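Local coordinates for coat protein (Turnip yellow mosaic virus, PDB 2FZ2) that self-assembles in 180 copies into a T=3 icosahedral capsid that encloses the single-stranded RNA genome of the virus, at residues Thr18-Val23 with Ile145-Ser150; Pro28-Gln33 with Ser178-Leu183; Val76-Thr81 with Cys169-Ser174; Thr89-Cys94 with Ile155-Gln160. One frame throughout, in Å; residues are numbered along the deposited sequence.

Contact 1: residues Thr18-Val23 with Ile145-Ser150; sequences TVLPTV and IQYLDS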
# COMPACT_ATOMS: atom_id res chain seq x y z
N THR D 18 -87.28 64.19 40.41
CA THR D 18 -86.96 64.14 38.99
C THR D 18 -86.56 65.57 38.71
O THR D 18 -87.27 66.49 39.08
CB THR D 18 -88.20 63.74 38.11
OG1 THR D 18 -89.39 64.23 38.72
CG2 THR D 18 -88.29 62.18 37.93
N VAL D 19 -85.39 65.75 38.11
CA VAL D 19 -84.88 67.08 37.79
C VAL D 19 -84.62 67.20 36.31
O VAL D 19 -84.19 66.24 35.66
CB VAL D 19 -83.55 67.38 38.47
CG1 VAL D 19 -83.78 67.74 39.91
CG2 VAL D 19 -82.63 66.17 38.33
N LEU D 20 -84.84 68.40 35.80
CA LEU D 20 -84.65 68.69 34.40
C LEU D 20 -83.20 68.72 33.95
O LEU D 20 -82.41 69.56 34.39
CB LEU D 20 -85.27 70.04 34.07
CG LEU D 20 -86.49 70.02 33.16
CD1 LEU D 20 -87.04 68.62 33.06
CD2 LEU D 20 -87.53 70.98 33.72
N PRO D 21 -82.81 67.78 33.07
CA PRO D 21 -81.42 67.82 32.63
C PRO D 21 -81.33 69.02 31.70
O PRO D 21 -82.32 69.46 31.12
CB PRO D 21 -81.24 66.50 31.90
CG PRO D 21 -82.59 66.21 31.36
CD PRO D 21 -83.55 66.68 32.44
N THR D 22 -80.12 69.53 31.55
CA THR D 22 -79.85 70.69 30.71
C THR D 22 -79.92 70.31 29.22
O THR D 22 -79.79 69.13 28.89
CB THR D 22 -78.44 71.19 31.06
OG1 THR D 22 -77.52 70.08 31.00
CG2 THR D 22 -78.41 71.78 32.52
N VAL D 23 -80.14 71.27 28.32
CA VAL D 23 -80.19 70.90 26.90
C VAL D 23 -78.77 70.61 26.42
O VAL D 23 -77.80 71.10 27.00
CB VAL D 23 -80.77 72.01 25.98
CG1 VAL D 23 -81.83 72.80 26.71
CG2 VAL D 23 -79.67 72.92 25.47
N ILE D 145 -88.13 75.81 35.18
CA ILE D 145 -89.47 75.49 35.65
C ILE D 145 -89.46 75.48 37.18
O ILE D 145 -88.38 75.37 37.77
CB ILE D 145 -89.91 74.10 35.15
CG1 ILE D 145 -91.39 73.85 35.50
CG2 ILE D 145 -89.04 73.02 35.77
CD1 ILE D 145 -92.30 75.12 35.55
N GLN D 146 -90.62 75.63 37.82
CA GLN D 146 -90.69 75.61 39.28
C GLN D 146 -91.00 74.19 39.72
O GLN D 146 -91.88 73.54 39.15
CB GLN D 146 -91.77 76.54 39.83
CG GLN D 146 -92.54 77.30 38.78
CD GLN D 146 -93.27 78.50 39.37
OE1 GLN D 146 -92.87 79.02 40.42
NE2 GLN D 146 -94.34 78.94 38.71
N TYR D 147 -90.27 73.72 40.73
CA TYR D 147 -90.47 72.37 41.25
C TYR D 147 -91.30 72.49 42.51
O TYR D 147 -91.43 73.59 43.07
CB TYR D 147 -89.14 71.73 41.59
CG TYR D 147 -88.22 71.57 40.41
CD1 TYR D 147 -87.31 72.57 40.07
CD2 TYR D 147 -88.22 70.40 39.66
CE1 TYR D 147 -86.41 72.40 39.00
CE2 TYR D 147 -87.33 70.22 38.59
CZ TYR D 147 -86.43 71.22 38.27
OH TYR D 147 -85.52 71.02 37.25
N LEU D 148 -91.85 71.38 42.98
CA LEU D 148 -92.68 71.44 44.18
C LEU D 148 -92.19 70.60 45.35
O LEU D 148 -92.92 70.41 46.33
CB LEU D 148 -94.13 71.06 43.84
CG LEU D 148 -94.31 70.73 42.36
CD1 LEU D 148 -94.12 69.25 42.17
CD2 LEU D 148 -95.68 71.13 41.88
N ASP D 149 -90.96 70.10 45.24
CA ASP D 149 -90.38 69.32 46.33
C ASP D 149 -89.10 69.94 46.84
O ASP D 149 -88.27 69.23 47.41
CB ASP D 149 -90.08 67.86 45.93
CG ASP D 149 -89.85 67.68 44.44
OD1 ASP D 149 -89.62 66.52 44.03
OD2 ASP D 149 -89.90 68.67 43.69
N SER D 150 -88.93 71.24 46.64
CA SER D 150 -87.75 71.94 47.15
C SER D 150 -87.85 71.85 48.66
O SER D 150 -88.92 71.56 49.21
CB SER D 150 -87.75 73.40 46.72
OG SER D 150 -89.02 73.73 46.17

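Contact 2: residues Pro28-Gln33 with Ser178-Leu183; sequences PFTIKQ and SMHSPL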
# COMPACT_ATOMS: atom_id res chain seq x y z
N PRO D 28 -71.98 75.84 31.18
CA PRO D 28 -71.78 77.24 31.52
C PRO D 28 -70.97 77.30 32.81
O PRO D 28 -70.90 76.31 33.56
CB PRO D 28 -73.19 77.78 31.69
CG PRO D 28 -73.99 76.57 32.12
CD PRO D 28 -73.19 75.31 31.83
N PHE D 29 -70.35 78.44 33.05
CA PHE D 29 -69.55 78.60 34.24
C PHE D 29 -70.52 78.66 35.39
O PHE D 29 -71.65 79.16 35.26
CB PHE D 29 -68.73 79.89 34.17
CG PHE D 29 -68.10 80.15 32.83
CD1 PHE D 29 -68.90 80.38 31.70
CD2 PHE D 29 -66.71 80.14 32.69
CE1 PHE D 29 -68.32 80.60 30.43
CE2 PHE D 29 -66.11 80.37 31.43
CZ PHE D 29 -66.92 80.60 30.29
N THR D 30 -70.06 78.13 36.52
CA THR D 30 -70.85 78.09 37.73
C THR D 30 -70.08 78.68 38.88
O THR D 30 -68.86 78.47 38.96
CB THR D 30 -71.14 76.67 38.13
OG1 THR D 30 -71.26 75.87 36.95
CG2 THR D 30 -72.39 76.60 38.96
N ILE D 31 -70.77 79.41 39.75
CA ILE D 31 -70.13 79.96 40.94
C ILE D 31 -71.02 79.55 42.08
O ILE D 31 -72.19 79.24 41.88
CB ILE D 31 -70.06 81.49 41.00
CG1 ILE D 31 -71.37 82.06 40.50
CG2 ILE D 31 -68.85 82.02 40.26
CD1 ILE D 31 -71.75 83.31 41.25
N LYS D 32 -70.46 79.57 43.29
CA LYS D 32 -71.21 79.23 44.48
C LYS D 32 -71.29 80.49 45.34
O LYS D 32 -70.39 81.34 45.31
CB LYS D 32 -70.50 78.12 45.27
CG LYS D 32 -70.51 76.72 44.64
CD LYS D 32 -69.75 75.67 45.50
CE LYS D 32 -69.41 74.38 44.71
NZ LYS D 32 -68.40 73.50 45.39
N GLN D 33 -72.38 80.60 46.10
CA GLN D 33 -72.60 81.71 47.02
C GLN D 33 -73.26 81.09 48.25
O GLN D 33 -74.16 80.26 48.12
CB GLN D 33 -73.50 82.75 46.38
CG GLN D 33 -72.76 83.73 45.50
CD GLN D 33 -72.19 84.91 46.26
OE1 GLN D 33 -72.32 85.02 47.48
NE2 GLN D 33 -71.55 85.82 45.54
N SER D 178 -75.21 76.83 44.20
CA SER D 178 -74.47 77.01 42.97
C SER D 178 -75.41 77.60 41.92
O SER D 178 -76.60 77.30 41.90
CB SER D 178 -73.93 75.68 42.46
OG SER D 178 -74.79 75.16 41.45
N MET D 179 -74.88 78.41 41.03
CA MET D 179 -75.73 78.98 40.00
C MET D 179 -74.98 79.23 38.72
O MET D 179 -73.74 79.30 38.71
CB MET D 179 -76.34 80.29 40.50
CG MET D 179 -75.41 81.11 41.36
SD MET D 179 -76.36 82.01 42.59
CE MET D 179 -75.57 83.63 42.52
N HIS D 180 -75.74 79.35 37.63
CA HIS D 180 -75.16 79.62 36.33
C HIS D 180 -76.20 80.19 35.40
O HIS D 180 -77.36 80.41 35.80
CB HIS D 180 -74.54 78.34 35.75
CG HIS D 180 -75.51 77.22 35.51
ND1 HIS D 180 -76.87 77.40 35.48
CD2 HIS D 180 -75.30 75.91 35.26
CE1 HIS D 180 -77.46 76.25 35.21
NE2 HIS D 180 -76.52 75.32 35.07
N SER D 181 -75.79 80.46 34.16
CA SER D 181 -76.68 81.00 33.14
C SER D 181 -77.29 82.32 33.57
O SER D 181 -78.25 82.36 34.34
CB SER D 181 -77.78 80.00 32.82
OG SER D 181 -77.25 78.71 32.53
N PRO D 182 -76.74 83.43 33.07
CA PRO D 182 -77.22 84.77 33.39
C PRO D 182 -78.61 85.03 32.86
O PRO D 182 -78.99 84.57 31.79
CB PRO D 182 -76.19 85.70 32.74
CG PRO D 182 -75.05 84.83 32.37
CD PRO D 182 -75.61 83.48 32.14
N LEU D 183 -79.39 85.79 33.62
CA LEU D 183 -80.73 86.10 33.20
C LEU D 183 -80.67 87.48 32.60
O LEU D 183 -80.60 88.48 33.31
CB LEU D 183 -81.67 86.10 34.40
CG LEU D 183 -83.17 86.10 34.14
CD1 LEU D 183 -83.79 87.27 34.87
CD2 LEU D 183 -83.46 86.17 32.63

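Contact 3: residues Val76-Thr81 with Cys169-Ser174; sequences VTIHPT and CIITVS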
# COMPACT_ATOMS: atom_id res chain seq x y z
N VAL D 76 -79.96 73.96 59.39
CA VAL D 76 -80.56 74.95 60.26
C VAL D 76 -79.85 74.87 61.59
O VAL D 76 -79.50 73.79 62.07
CB VAL D 76 -82.04 74.65 60.47
CG1 VAL D 76 -82.21 73.18 60.80
CG2 VAL D 76 -82.59 75.52 61.59
N THR D 77 -79.65 76.03 62.20
CA THR D 77 -78.98 76.09 63.47
C THR D 77 -79.84 76.70 64.56
O THR D 77 -80.57 77.67 64.33
CB THR D 77 -77.73 76.96 63.41
OG1 THR D 77 -77.05 76.81 62.16
CG2 THR D 77 -76.84 76.62 64.57
N ILE D 78 -79.78 76.12 65.74
CA ILE D 78 -80.52 76.67 66.86
C ILE D 78 -79.45 77.30 67.72
O ILE D 78 -78.53 76.61 68.16
CB ILE D 78 -81.19 75.60 67.69
CG1 ILE D 78 -82.01 74.70 66.78
CG2 ILE D 78 -82.03 76.26 68.77
CD1 ILE D 78 -83.20 74.06 67.46
N HIS D 79 -79.54 78.60 67.93
CA HIS D 79 -78.54 79.27 68.73
C HIS D 79 -79.16 79.63 70.04
O HIS D 79 -80.03 80.49 70.11
CB HIS D 79 -78.06 80.52 68.03
CG HIS D 79 -77.53 80.26 66.66
ND1 HIS D 79 -78.35 80.14 65.56
CD2 HIS D 79 -76.26 80.11 66.21
CE1 HIS D 79 -77.61 79.93 64.49
NE2 HIS D 79 -76.34 79.91 64.85
N PRO D 80 -78.72 78.96 71.11
CA PRO D 80 -79.30 79.28 72.41
C PRO D 80 -78.80 80.65 72.81
O PRO D 80 -77.67 81.01 72.49
CB PRO D 80 -78.79 78.16 73.31
CG PRO D 80 -78.21 77.11 72.36
CD PRO D 80 -77.70 77.91 71.20
N THR D 81 -79.66 81.41 73.48
CA THR D 81 -79.39 82.76 73.94
C THR D 81 -79.03 82.77 75.44
O THR D 81 -78.83 81.72 76.03
CB THR D 81 -80.63 83.61 73.69
OG1 THR D 81 -80.24 84.94 73.32
CG2 THR D 81 -81.51 83.66 74.95
N CYS D 169 -83.72 81.71 72.16
CA CYS D 169 -82.85 81.17 71.14
C CYS D 169 -83.20 81.67 69.76
O CYS D 169 -84.35 82.02 69.46
CB CYS D 169 -82.87 79.65 71.18
SG CYS D 169 -84.43 78.97 70.64
N ILE D 170 -82.17 81.68 68.92
CA ILE D 170 -82.27 82.12 67.55
C ILE D 170 -82.13 80.99 66.59
O ILE D 170 -81.26 80.13 66.74
CB ILE D 170 -81.17 83.07 67.22
CG1 ILE D 170 -80.80 83.87 68.46
CG2 ILE D 170 -81.58 83.89 66.02
CD1 ILE D 170 -81.20 85.30 68.40
N ILE D 171 -82.98 81.00 65.58
CA ILE D 171 -82.90 79.96 64.61
C ILE D 171 -82.60 80.55 63.28
O ILE D 171 -83.34 81.37 62.77
CB ILE D 171 -84.18 79.19 64.54
CG1 ILE D 171 -84.26 78.26 65.74
CG2 ILE D 171 -84.20 78.38 63.25
CD1 ILE D 171 -85.49 78.42 66.55
N THR D 172 -81.48 80.12 62.73
CA THR D 172 -81.06 80.58 61.44
C THR D 172 -80.85 79.35 60.62
O THR D 172 -80.58 78.26 61.13
CB THR D 172 -79.72 81.32 61.48
OG1 THR D 172 -78.64 80.39 61.31
CG2 THR D 172 -79.57 82.03 62.78
N VAL D 173 -81.00 79.54 59.33
CA VAL D 173 -80.78 78.46 58.44
C VAL D 173 -79.66 79.00 57.57
O VAL D 173 -79.60 80.19 57.29
CB VAL D 173 -82.04 78.22 57.64
CG1 VAL D 173 -82.02 79.05 56.40
CG2 VAL D 173 -82.15 76.75 57.33
N SER D 174 -78.75 78.13 57.18
CA SER D 174 -77.64 78.56 56.37
C SER D 174 -77.29 77.45 55.41
O SER D 174 -77.73 76.30 55.55
CB SER D 174 -76.45 78.90 57.26
OG SER D 174 -76.85 78.84 58.62

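Contact 4: residues Thr89-Cys94 with Ile155-Gln160; sequences TTVGVC and ISITAQ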
# COMPACT_ATOMS: atom_id res chain seq x y z
N THR D 89 -86.58 75.75 76.74
CA THR D 89 -87.59 75.82 75.69
C THR D 89 -87.67 74.57 74.81
O THR D 89 -86.67 73.89 74.58
CB THR D 89 -87.33 77.03 74.80
OG1 THR D 89 -87.14 78.19 75.62
CG2 THR D 89 -88.48 77.25 73.87
N THR D 90 -88.86 74.26 74.32
CA THR D 90 -89.02 73.09 73.47
C THR D 90 -89.05 73.53 72.03
O THR D 90 -89.84 74.38 71.64
CB THR D 90 -90.33 72.34 73.75
OG1 THR D 90 -90.26 71.68 75.02
CG2 THR D 90 -90.58 71.32 72.68
N VAL D 91 -88.18 72.92 71.25
CA VAL D 91 -88.09 73.25 69.84
C VAL D 91 -88.23 72.01 68.98
O VAL D 91 -87.58 70.98 69.24
CB VAL D 91 -86.78 73.89 69.52
CG1 VAL D 91 -86.83 74.51 68.15
CG2 VAL D 91 -86.46 74.92 70.57
N GLY D 92 -89.07 72.13 67.96
CA GLY D 92 -89.30 71.03 67.06
C GLY D 92 -88.76 71.38 65.70
O GLY D 92 -88.85 72.53 65.28
N VAL D 93 -88.22 70.37 65.02
CA VAL D 93 -87.63 70.60 63.72
C VAL D 93 -87.82 69.48 62.74
O VAL D 93 -87.70 68.30 63.08
CB VAL D 93 -86.13 70.83 63.85
CG1 VAL D 93 -85.51 70.97 62.48
CG2 VAL D 93 -85.88 72.03 64.68
N CYS D 94 -88.10 69.86 61.50
CA CYS D 94 -88.27 68.88 60.47
C CYS D 94 -88.10 69.38 59.06
O CYS D 94 -88.70 70.38 58.65
CB CYS D 94 -89.62 68.21 60.61
SG CYS D 94 -89.57 66.59 59.85
N ILE D 155 -90.74 74.39 61.92
CA ILE D 155 -90.26 74.68 63.28
C ILE D 155 -91.41 74.85 64.26
O ILE D 155 -92.38 75.56 63.97
CB ILE D 155 -89.44 75.96 63.36
CG1 ILE D 155 -88.25 75.91 62.41
CG2 ILE D 155 -88.98 76.16 64.78
CD1 ILE D 155 -87.31 74.81 62.72
N SER D 156 -91.28 74.25 65.43
CA SER D 156 -92.32 74.36 66.44
C SER D 156 -91.71 74.83 67.75
O SER D 156 -90.71 74.29 68.21
CB SER D 156 -93.01 73.00 66.62
OG SER D 156 -92.68 72.38 67.86
N ILE D 157 -92.31 75.85 68.35
CA ILE D 157 -91.81 76.36 69.62
C ILE D 157 -92.86 76.23 70.70
O ILE D 157 -94.03 76.55 70.49
CB ILE D 157 -91.43 77.85 69.53
CG1 ILE D 157 -90.41 78.06 68.43
CG2 ILE D 157 -90.85 78.31 70.84
CD1 ILE D 157 -89.23 77.17 68.54
N THR D 158 -92.43 75.73 71.85
CA THR D 158 -93.32 75.57 72.99
C THR D 158 -92.59 76.27 74.12
O THR D 158 -91.62 75.74 74.66
CB THR D 158 -93.54 74.06 73.31
OG1 THR D 158 -93.62 73.31 72.08
CG2 THR D 158 -94.83 73.87 74.08
N ALA D 159 -93.05 77.47 74.47
CA ALA D 159 -92.39 78.28 75.51
C ALA D 159 -92.85 78.05 76.93
O ALA D 159 -93.89 77.43 77.17
CB ALA D 159 -92.54 79.75 75.17
N GLN D 160 -92.07 78.56 77.88
CA GLN D 160 -92.41 78.42 79.29
C GLN D 160 -93.72 79.13 79.61
O GLN D 160 -94.01 80.19 79.06
CB GLN D 160 -91.31 79.00 80.17
CG GLN D 160 -91.06 78.22 81.44
CD GLN D 160 -90.23 76.99 81.16
OE1 GLN D 160 -90.57 75.89 81.56
NE2 GLN D 160 -89.13 77.19 80.45

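Contact 1: residues Thr18-Val23 with Ile145-Ser150
Leu20 and Tyr147 meet in a loop-to-loop contact at one end of the jelly-roll coat protein, where the N-terminal arm passes the loop that leads into strand 151-158. It illustrates how one side chain can tie an arm without regular structure to the body of the protein, alongside bonds from other subunits: the phenol of Tyr147 reaches across to the arm's backbone. There Leu20 N donates to Tyr147 OH at 3.1 Å, a nearly straight bond with 163° at the hydrogen, the donor lying near the ring plane at its edge. The chi1 of -61°, with CG anti to the carbonyl carbon, together with the ring's length, carries the hydroxyl to the arm. Asp143 of the same chain, through OD1, is a second partner of that hydroxyl, so two hydrogen bonds grip the oxygen. Ile145 CG2 lies over one face of the Tyr147 ring, offset toward its rim. Two neighbouring subunits join in: Thr18 OG1 bonds to Asp143 of one, while Leu20 packs on Thr18 of another, which places the contact at a meeting of three chains. The Leu20 side chain crosses that of Ile145 at about a right angle, with CD2 of Leu20 beside CG2 of Ile145.

Contact 2: residues Pro28-Gln33 with Ser178-Leu183
Ile31 and Met179 form the central backbone pair of this short antiparallel ladder, in which strand 30-33 runs at 142° to strand 178-180. Two hydrogen bonds join them: Ile31 N to Met179 O at 3.1 Å and Met179 N to Ile31 O at 2.9 Å. Weaker CA-H...O contacts flank the pair, from Thr30 CA to Met179 O and from Ser178 CA to Ile31 O.

Side chains meet on both faces of the ladder. On the face of Ile31 and Met179, the methionine chain is bent at chi2 and chi3, which brings its CE methyl to 4.0 Å from Ile31 CD1 and 4.1 Å from Gln33 CG. On the other face, Lys32 CG comes beside Ser178 CB. Beyond the ladder the imidazole of His180 receives Pro28, whose CG is 3.5 Å from His180 CD2, the two side chains meeting at a slant.

One polar end reaches another chain: Gln33 NE2 bonds to Phe65 O of a neighbouring subunit. Within the chain, strand 169-182 lies between strands 30-42 and 66-80 in one sheet of the coat-protein jelly roll, with Ser178 and His180 bonded through their backbones to Ser70 and His68, and the His180 ring meeting that of His68 nearly at right angles.

Contact 3: residues Val76-Thr81 with Cys169-Ser174
His79 lays its imidazole across the side chain of Thr172, the two crossing at about a right angle, with CE1 of His79 near the CG2 methyl of Thr172. A turn of chi1 to -56°, with CG anti to the carbonyl carbon, brings the ring back over the neighbouring strand. There His79 ND1 donates to Ile170 O at 3.1 Å. That oxygen is in the plane of the imidazole, at its edge, yet the donor stands 53° out of the carbonyl plane, whereas His79 N reaches the same oxygen from within that plane. Two donors of one residue thus grip Ile170 O, and the ND1 bond helps hold the rotation of the ring, while Thr77 CG2 sits over one of its faces. The reverse bond, Ile170 N to His79 O, completes the pair, and Thr77 with Thr172 makes a second hydrogen-bonded pair.

The face of the sheet carrying Val76, Ile78 and Ile171 is apolar. Val76 and Ile171 lie side by side, CG2 to CG2 at 3.7 Å, and Val173 CG2 touches Val76 CB. Ile78 CG2 adds to this layer beside the sulphur of Cys169, SG being 4.1 Å away. Val76 and Val173 continue it onto Trp95 of strand 89-97, in the opposing sheet. Such apolar packing between two sheets is characteristic of the viral jelly-roll beta sandwich.

Contact 4: residues Thr89-Cys94 with Ile155-Gln160
Thr89-Cys94 and Ile155-Thr158 run antiparallel at 168°, their axes 4.5 Å apart, joined by the hydrogen-bonded pairs Thr90 with Thr158 and Gly92 with Ser156. Within these, Thr158 N donates to Thr90 O at 2.9 Å and Gly92 N to Ser156 O at 2.7 Å. The return bond of the second pair runs from Ser156 N to Gly92 O.

Aliphatic side chains fill one face. Val91 and Ile157 lie side by side and point the same way, with Val91 CG1 3.6 Å from Ile157 CD1. Val93 repeats the pattern with Ile155, CG2 to CD1 at 3.7 Å. Both isoleucines hold CG1 anti to the carbonyl carbon and turn at chi2, which swings CD1 back toward the valine opposite. This face belongs to the four-stranded antiparallel sheet of the jelly roll, in which strand 89-97 lies between strands 151-158 and 114-118; Val91 and Val93 also touch Ile118 and Phe116 of the latter.

The opposite face is more polar. Thr90 and Thr158 stand side by side, CB to CB at 3.7 Å, with the Thr90 methyl CG2 beside Thr158 OG1. Gly92 has no side chain, and the Ser156 hydroxyl rests over its backbone, OG being 3.7 Å from Gly92 CA. Thr90 OG1 has a weak hydrogen bond to Thr81 OG1 of a neighbouring subunit.

Overall arrangement
Contacts 3 and 4 lie one on each sheet of the jelly roll, centres about 12 Å apart, and meet through Ile78 CD1 and Val91 CG1 in the interior between them. Contact 2 uses the other end of strand 169-182, so it shares a sheet with contact 3 although their centres are about 28 Å apart. The centres of contacts 1 and 2 are about 16 Å apart, and both touch the same neighbouring subunit. Along the chain, contact 4 is nested within the loop closed by contact 3, and that within contact 2, whereas contact 1 crosses the other three. Contacts 3 and 4 thus lie in the body of the sandwich, while contacts 1 and 2 lie toward one end, where neighbouring subunits of the capsid meet it.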